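Putative regulatory protein (Streptomyces coelicolor A3, PDB 2PZ9) probably acts as a TetR-type transcriptional regulator, binding DNA through a predicted helix-turn-helix as part of a dimer. Local coordinates at residues A170-I175 with T207-M212; T93-A98 with A144-K149. All blocks are in the same frame, centred on the assembly; numbering follows the deposited sequence.

Interaction 1 of 2, residues A170-I175 with T207-M212; sequences ALINQI and TAVEHM
No ring or amide plane enters the seam where the side chain of Met212 meets Leu171 and Ile175. The one ring of the two segments, the imidazole of His211, lies on the far side of its helix: Thr207 CG2 lies at its edge, in plane, and ND1 donates to Thr207 O over 2.9 Å, from 56° above the carbonyl plane. Thr207 O also accepts the backbone N-H of His211; the ND1 bond ties the ring to its own helix. The seam itself joins two nearly antiparallel helices (163°) whose segment axes approach to 11.1 Å, a separation spanned wholly by aliphatic groups and selenium. Met212 is present as selenomethionine. Its SE meets Ile175 CD1 tip to tip at 3.5 Å, and the bend at chi3 swings CE round to Leu171 CB, 3.8 Å away, the two side chains passing at a slant. One turn earlier, Val209 holds CG1 anti to its backbone N (chi1 175°), which puts CG2 within 3.9 Å of Ile175 CD1. Ile175 CD1 thus touches both Val209 and Met212, while Ile172 CG1 lies more loosely at 4.4 Å from Val209 CG1. Helix 100-113 closes one flank, with Ile172 against Leu100 and Tyr103 and Val209 against Ala104. Leu171 also packs on Ile175 of the second subunit, tying the seam to the dimer interface of this tetracycline-repressor-like domain. With no hydrogen bond crossing it and all five touching residues buried, the contact depends on apolar packing and exclusion of water, and the polar ends of Thr207 and His211 stay clear of it.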
ATOM      1  N   ALA A 170       5.211  -0.760 -11.852  1.00 52.43           N
ATOM      2  CA  ALA A 170       5.069  -0.409 -10.437  1.00 53.02           C
ATOM      3  C   ALA A 170       3.963   0.609 -10.176  1.00 53.61           C
ATOM      4  O   ALA A 170       3.055   0.357  -9.377  1.00 53.29           O
ATOM      5  CB  ALA A 170       6.376   0.105  -9.913  1.00 52.53           C
ATOM      6  N   LEU A 171       4.063   1.748 -10.854  1.00 54.58           N
ATOM      7  CA  LEU A 171       3.075   2.816 -10.752  1.00 56.40           C
ATOM      8  C   LEU A 171       1.641   2.337 -10.965  1.00 57.38           C
ATOM      9  O   LEU A 171       0.767   2.525 -10.105  1.00 57.63           O
ATOM     10  CB  LEU A 171       3.377   3.939 -11.754  1.00 56.56           C
ATOM     11  CG  LEU A 171       4.664   4.728 -11.464  1.00 56.39           C
ATOM     12  CD1 LEU A 171       5.150   5.469 -12.715  1.00 53.09           C
ATOM     13  CD2 LEU A 171       4.524   5.661 -10.232  1.00 54.73           C
ATOM     14  N   ILE A 172       1.401   1.706 -12.103  1.00 58.08           N
ATOM     15  CA  ILE A 172       0.051   1.299 -12.423  1.00 58.91           C
ATOM     16  C   ILE A 172      -0.550   0.313 -11.372  1.00 59.04           C
ATOM     17  O   ILE A 172      -1.699   0.474 -10.932  1.00 59.26           O
ATOM     18  CB  ILE A 172      -0.022   0.787 -13.862  1.00 59.20           C
ATOM     19  CG1 ILE A 172       0.354   1.931 -14.811  1.00 59.45           C
ATOM     20  CG2 ILE A 172      -1.435   0.268 -14.164  1.00 59.99           C
ATOM     21  CD1 ILE A 172       0.500   1.519 -16.249  1.00 59.84           C
ATOM     22  N   ASN A 173       0.230  -0.684 -10.975  1.00 58.54           N
ATOM     23  CA  ASN A 173      -0.093  -1.481  -9.819  1.00 58.53           C
ATOM     24  C   ASN A 173      -0.430  -0.711  -8.534  1.00 58.64           C
ATOM     25  O   ASN A 173      -1.380  -1.071  -7.830  1.00 58.08           O
ATOM     26  CB  ASN A 173       1.054  -2.409  -9.551  1.00 58.77           C
ATOM     27  CG  ASN A 173       0.985  -3.615 -10.391  1.00 59.90           C
ATOM     28  OD1 ASN A 173       0.485  -4.642  -9.935  1.00 63.43           O
ATOM     29  ND2 ASN A 173       1.422  -3.512 -11.644  1.00 59.85           N
ATOM     30  N   GLN A 174       0.356   0.318  -8.222  1.00 59.11           N
ATOM     31  CA  GLN A 174       0.096   1.150  -7.045  1.00 60.11           C
ATOM     32  C   GLN A 174      -1.253   1.804  -7.131  1.00 61.40           C
ATOM     33  O   GLN A 174      -2.110   1.511  -6.318  1.00 61.38           O
ATOM     34  CB  GLN A 174       1.130   2.249  -6.878  1.00 58.82           C
ATOM     35  CG  GLN A 174       2.134   1.938  -5.873  1.00 58.27           C
ATOM     36  CD  GLN A 174       1.588   1.729  -4.471  1.00 55.90           C
ATOM     37  OE1 GLN A 174       1.064   2.644  -3.851  1.00 55.67           O
ATOM     38  NE2 GLN A 174       1.770   0.528  -3.948  1.00 54.98           N
ATOM     39  N   ILE A 175      -1.414   2.682  -8.131  1.00 63.39           N
ATOM     40  CA  ILE A 175      -2.616   3.507  -8.338  1.00 65.71           C
ATOM     41  C   ILE A 175      -3.896   2.681  -8.216  1.00 66.47           C
ATOM     42  O   ILE A 175      -4.885   3.143  -7.649  1.00 66.26           O
ATOM     43  CB  ILE A 175      -2.618   4.190  -9.740  1.00 65.57           C
ATOM     44  CG1 ILE A 175      -1.203   4.524 -10.185  1.00 67.20           C
ATOM     45  CG2 ILE A 175      -3.396   5.493  -9.745  1.00 65.61           C
ATOM     46  CD1 ILE A 175      -1.120   4.924 -11.690  1.00 66.68           C
ATOM     47  N   THR A 207      -9.117   7.153 -15.538  1.00 49.83           N
ATOM     48  CA  THR A 207      -8.884   8.416 -16.212  1.00 49.58           C
ATOM     49  C   THR A 207      -7.492   8.882 -15.888  1.00 50.16           C
ATOM     50  O   THR A 207      -6.777   9.344 -16.764  1.00 50.59           O
ATOM     51  CB  THR A 207      -9.908   9.458 -15.777  1.00 49.63           C
ATOM     52  OG1 THR A 207     -11.216   9.009 -16.161  1.00 49.78           O
ATOM     53  CG2 THR A 207      -9.632  10.802 -16.425  1.00 49.36           C
ATOM     54  N   ALA A 208      -7.090   8.723 -14.635  1.00 50.59           N
ATOM     55  CA  ALA A 208      -5.758   9.111 -14.210  1.00 51.36           C
ATOM     56  C   ALA A 208      -4.674   8.346 -14.975  1.00 52.46           C
ATOM     57  O   ALA A 208      -3.622   8.907 -15.333  1.00 52.69           O
ATOM     58  CB  ALA A 208      -5.604   8.916 -12.711  1.00 50.34           C
ATOM     59  N   VAL A 209      -4.922   7.067 -15.221  1.00 54.14           N
ATOM     60  CA  VAL A 209      -3.925   6.233 -15.867  1.00 56.14           C
ATOM     61  C   VAL A 209      -3.902   6.602 -17.331  1.00 58.40           C
ATOM     62  O   VAL A 209      -2.822   6.650 -17.948  1.00 58.21           O
ATOM     63  CB  VAL A 209      -4.177   4.723 -15.657  1.00 55.90           C
ATOM     64  CG1 VAL A 209      -3.177   3.875 -16.450  1.00 55.02           C
ATOM     65  CG2 VAL A 209      -4.074   4.378 -14.192  1.00 54.98           C
ATOM     66  N   GLU A 210      -5.091   6.892 -17.875  1.00 61.20           N
ATOM     67  CA  GLU A 210      -5.177   7.478 -19.201  1.00 63.94           C
ATOM     68  C   GLU A 210      -4.317   8.744 -19.296  1.00 65.21           C
ATOM     69  O   GLU A 210      -3.596   8.923 -20.283  1.00 65.68           O
ATOM     70  CB  GLU A 210      -6.618   7.758 -19.607  1.00 64.29           C
ATOM     71  CG  GLU A 210      -6.772   8.696 -20.838  1.00 68.05           C
ATOM     72  CD  GLU A 210      -6.129   8.159 -22.151  1.00 74.73           C
ATOM     73  OE1 GLU A 210      -6.070   6.912 -22.359  1.00 78.35           O
ATOM     74  OE2 GLU A 210      -5.689   8.992 -22.993  1.00 76.03           O
ATOM     75  N   HIS A 211      -4.354   9.606 -18.282  1.00 66.63           N
ATOM     76  CA  HIS A 211      -3.524  10.808 -18.333  1.00 68.42           C
ATOM     77  C   HIS A 211      -2.044  10.502 -18.325  1.00 70.18           C
ATOM     78  O   HIS A 211      -1.301  11.121 -19.052  1.00 69.98           O
ATOM     79  CB  HIS A 211      -3.894  11.814 -17.253  1.00 68.03           C
ATOM     80  CG  HIS A 211      -5.145  12.567 -17.562  1.00 68.06           C
ATOM     81  ND1 HIS A 211      -6.389  12.167 -17.116  1.00 68.94           N
ATOM     82  CD2 HIS A 211      -5.354  13.671 -18.313  1.00 66.50           C
ATOM     83  CE1 HIS A 211      -7.304  13.007 -17.557  1.00 66.01           C
ATOM     84  NE2 HIS A 211      -6.702  13.927 -18.285  1.00 65.69           N
HETATM   85  N   MSE A 212      -1.611   9.529 -17.539  1.00 72.93           N
HETATM   86  CA  MSE A 212      -0.197   9.175 -17.543  1.00 76.78           C
HETATM   87  C   MSE A 212       0.317   8.616 -18.857  1.00 76.59           C
HETATM   88  O   MSE A 212       1.270   9.144 -19.430  1.00 76.84           O
HETATM   89  CB  MSE A 212       0.081   8.171 -16.482  1.00 75.72           C
HETATM   90  CG  MSE A 212       0.429   8.797 -15.213  1.00 78.66           C
HETATM   91 SE   MSE A 212       0.003   7.443 -13.909  1.00 84.31          SE
HETATM   92  CE  MSE A 212       1.488   6.164 -14.131  1.00 83.13           C
TER

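Interaction 2 of 2, residues T93-A98 with A144-K149; sequences TQLDPA and AGKLDK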
ATOM      1  N   THR A  93      -5.491 -11.178 -14.770  1.00 71.92           N
ATOM      2  CA  THR A  93      -4.727  -9.932 -14.945  1.00 71.21           C
ATOM      3  C   THR A  93      -3.821  -9.922 -16.166  1.00 71.01           C
ATOM      4  O   THR A  93      -2.791  -9.251 -16.170  1.00 71.08           O
ATOM      5  CB  THR A  93      -3.971  -9.572 -13.620  1.00 71.31           C
ATOM      6  OG1 THR A  93      -4.787  -8.674 -12.867  1.00 71.56           O
ATOM      7  CG2 THR A  93      -2.571  -8.946 -13.824  1.00 70.25           C
ATOM      8  N   GLN A  94      -4.211 -10.665 -17.203  1.00 70.30           N
ATOM      9  CA  GLN A  94      -3.576 -10.535 -18.509  1.00 69.61           C
ATOM     10  C   GLN A  94      -3.272  -9.039 -18.763  1.00 68.44           C
ATOM     11  O   GLN A  94      -4.178  -8.195 -18.756  1.00 67.58           O
ATOM     12  CB  GLN A  94      -4.497 -11.158 -19.581  1.00 70.46           C
ATOM     13  CG  GLN A  94      -4.324 -10.687 -21.054  1.00 72.65           C
ATOM     14  CD  GLN A  94      -3.116 -11.313 -21.775  1.00 76.27           C
ATOM     15  OE1 GLN A  94      -2.304 -10.601 -22.400  1.00 78.46           O
ATOM     16  NE2 GLN A  94      -2.997 -12.640 -21.696  1.00 75.61           N
ATOM     17  N   LEU A  95      -1.993  -8.710 -18.926  1.00 67.13           N
ATOM     18  CA  LEU A  95      -1.622  -7.332 -19.205  1.00 66.33           C
ATOM     19  C   LEU A  95      -1.789  -6.965 -20.669  1.00 65.80           C
ATOM     20  O   LEU A  95      -1.249  -7.627 -21.553  1.00 66.15           O
ATOM     21  CB  LEU A  95      -0.192  -7.022 -18.760  1.00 66.25           C
ATOM     22  CG  LEU A  95       0.477  -5.781 -19.406  1.00 66.57           C
ATOM     23  CD1 LEU A  95      -0.219  -4.445 -19.093  1.00 65.55           C
ATOM     24  CD2 LEU A  95       1.948  -5.691 -19.032  1.00 66.72           C
ATOM     25  N   ASP A  96      -2.539  -5.894 -20.912  1.00 65.02           N
ATOM     26  CA  ASP A  96      -2.641  -5.324 -22.238  1.00 64.02           C
ATOM     27  C   ASP A  96      -1.866  -4.010 -22.311  1.00 63.10           C
ATOM     28  O   ASP A  96      -2.320  -2.999 -21.763  1.00 62.99           O
ATOM     29  CB  ASP A  96      -4.094  -5.096 -22.626  1.00 64.11           C
ATOM     30  CG  ASP A  96      -4.262  -4.869 -24.127  1.00 65.42           C
ATOM     31  OD1 ASP A  96      -3.392  -4.217 -24.768  1.00 65.07           O
ATOM     32  OD2 ASP A  96      -5.274  -5.356 -24.674  1.00 67.18           O
ATOM     33  N   PRO A  97      -0.690  -4.020 -22.986  1.00 61.92           N
ATOM     34  CA  PRO A  97       0.174  -2.847 -23.058  1.00 60.95           C
ATOM     35  C   PRO A  97      -0.453  -1.713 -23.856  1.00 60.27           C
ATOM     36  O   PRO A  97      -0.074  -0.553 -23.686  1.00 60.19           O
ATOM     37  CB  PRO A  97       1.416  -3.378 -23.760  1.00 60.46           C
ATOM     38  CG  PRO A  97       1.358  -4.836 -23.579  1.00 61.05           C
ATOM     39  CD  PRO A  97      -0.079  -5.159 -23.685  1.00 61.80           C
ATOM     40  N   ALA A  98      -1.429  -2.060 -24.689  1.00 59.46           N
ATOM     41  CA  ALA A  98      -2.125  -1.113 -25.544  1.00 58.58           C
ATOM     42  C   ALA A  98      -3.377  -0.558 -24.872  1.00 58.12           C
ATOM     43  O   ALA A  98      -4.048   0.312 -25.434  1.00 58.38           O
ATOM     44  CB  ALA A  98      -2.475  -1.766 -26.870  1.00 58.75           C
ATOM     45  N   ALA A 144       8.951 -10.168 -14.786  1.00 62.26           N
ATOM     46  CA  ALA A 144       9.943 -10.155 -15.855  1.00 61.19           C
ATOM     47  C   ALA A 144       9.262 -10.232 -17.217  1.00 60.60           C
ATOM     48  O   ALA A 144       9.699  -9.573 -18.175  1.00 60.84           O
ATOM     49  CB  ALA A 144      10.938 -11.266 -15.692  1.00 60.80           C
ATOM     50  N   GLY A 145       8.177 -10.999 -17.292  1.00 59.86           N
ATOM     51  CA  GLY A 145       7.409 -11.135 -18.532  1.00 59.51           C
ATOM     52  C   GLY A 145       6.702  -9.846 -18.937  1.00 59.39           C
ATOM     53  O   GLY A 145       6.768  -9.415 -20.096  1.00 59.03           O
ATOM     54  N   LYS A 146       6.023  -9.226 -17.979  1.00 59.02           N
ATOM     55  CA  LYS A 146       5.298  -7.984 -18.242  1.00 58.91           C
ATOM     56  C   LYS A 146       6.217  -6.818 -18.602  1.00 58.71           C
ATOM     57  O   LYS A 146       5.855  -5.965 -19.399  1.00 58.61           O
ATOM     58  CB  LYS A 146       4.413  -7.615 -17.057  1.00 58.43           C
ATOM     59  CG  LYS A 146       3.288  -8.585 -16.834  1.00 59.29           C
ATOM     60  CD  LYS A 146       2.427  -8.133 -15.699  1.00 59.69           C
ATOM     61  CE  LYS A 146       1.536  -9.226 -15.240  1.00 60.57           C
ATOM     62  NZ  LYS A 146       0.542  -8.631 -14.294  1.00 63.63           N
ATOM     63  N   LEU A 147       7.403  -6.778 -18.006  1.00 58.80           N
ATOM     64  CA  LEU A 147       8.373  -5.757 -18.353  1.00 58.94           C
ATOM     65  C   LEU A 147       8.815  -5.976 -19.785  1.00 59.06           C
ATOM     66  O   LEU A 147       9.025  -5.023 -20.525  1.00 59.17           O
ATOM     67  CB  LEU A 147       9.569  -5.779 -17.405  1.00 58.98           C
ATOM     68  CG  LEU A 147       9.271  -5.416 -15.946  1.00 59.21           C
ATOM     69  CD1 LEU A 147      10.457  -5.760 -15.052  1.00 58.06           C
ATOM     70  CD2 LEU A 147       8.868  -3.947 -15.801  1.00 58.80           C
ATOM     71  N   ASP A 148       8.934  -7.229 -20.198  1.00 59.05           N
ATOM     72  CA  ASP A 148       9.201  -7.472 -21.596  1.00 59.25           C
ATOM     73  C   ASP A 148       8.053  -7.033 -22.502  1.00 58.93           C
ATOM     74  O   ASP A 148       8.283  -6.440 -23.540  1.00 58.64           O
ATOM     75  CB  ASP A 148       9.630  -8.910 -21.830  1.00 59.63           C
ATOM     76  CG  ASP A 148      11.128  -9.024 -21.972  1.00 61.38           C
ATOM     77  OD1 ASP A 148      11.842  -8.750 -20.980  1.00 62.75           O
ATOM     78  OD2 ASP A 148      11.598  -9.337 -23.093  1.00 64.49           O
ATOM     79  N   LYS A 149       6.824  -7.284 -22.070  1.00 59.32           N
ATOM     80  CA  LYS A 149       5.621  -6.896 -22.803  1.00 59.76           C
ATOM     81  C   LYS A 149       5.604  -5.368 -22.974  1.00 59.73           C
ATOM     82  O   LYS A 149       5.306  -4.847 -24.049  1.00 60.51           O
ATOM     83  CB  LYS A 149       4.384  -7.393 -22.037  1.00 60.04           C
ATOM     84  CG  LYS A 149       3.292  -8.118 -22.858  1.00 61.53           C
ATOM     85  CD  LYS A 149       2.865  -9.458 -22.153  1.00 63.76           C
ATOM     86  CE  LYS A 149       1.332  -9.717 -22.033  1.00 63.24           C
ATOM     87  NZ  LYS A 149       0.555  -9.605 -23.303  1.00 63.39           N
TER
HETATM   88  O   HOH W   1      -1.729  -8.669 -24.584  1.00 85.31           O
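Lys149 reaches from its helix to the loop and gives a hydrogen bond from NZ to Gln94 OE1 at 3.2 Å, the donor tilted 17° from the amide carbonyl plane. Water 1 closes a triangle with them, accepting from Lys149 NZ at 2.8 Å and donating to Gln94 OE1 at 3.0 Å. Lys149 NZ also makes a weak bond to Leu95 O at 3.2 Å. Gln94 starts away from the helix, but a bend at chi2 (78°) folds its amide back to the lysine. Lys146, extended beyond CG, sends its NZ past Thr93 CG2, 3.2 Å away. Its methylenes line Leu95, whose CD2 is 3.7 Å from Lys146 CB. Further along, Pro97 CG rests on Lys149 CG at 3.9 Å, the two side chains crossing at about a right angle. An Asx turn, Asp96 OD1 accepting from Ala98 N, spans this proline just before helix 100-113. A leucine in place of Lys149 would probably cost Gln94 OE1 its lysine donor and the water the N-H it accepts, leaving the amide freer to turn. Lys146 thus packs its stem on Leu95 and bonds its amine to Tyr103 OH, while Lys149 lays its stem on Pro97 and its amine on the loop oxygens.

Overall arrangement
Along the chain, interaction 2 closes before interaction 1 opens; their centres lie 14 Å apart, with nearest atoms about 6 Å apart and not touching. Helices 139-155 and 165-176, one in each contact, are consecutive, and Lys146 packs on Leu169 of the second. Helix 100-113 lies against both, its Tyr103 meeting Lys146, Leu95 and Ile172. Near the C-terminus, the backbone N of Arg215 bonds to Glu210 OE1, and its NE bonds weakly to Ala98 O. Helix 74-92 comes after the predicted helix-turn-helix; interaction 2 joins the loop between it and helix 100-113 to helix 139-155 and is partly buried, interaction 1 is fully buried, and both border the second subunit.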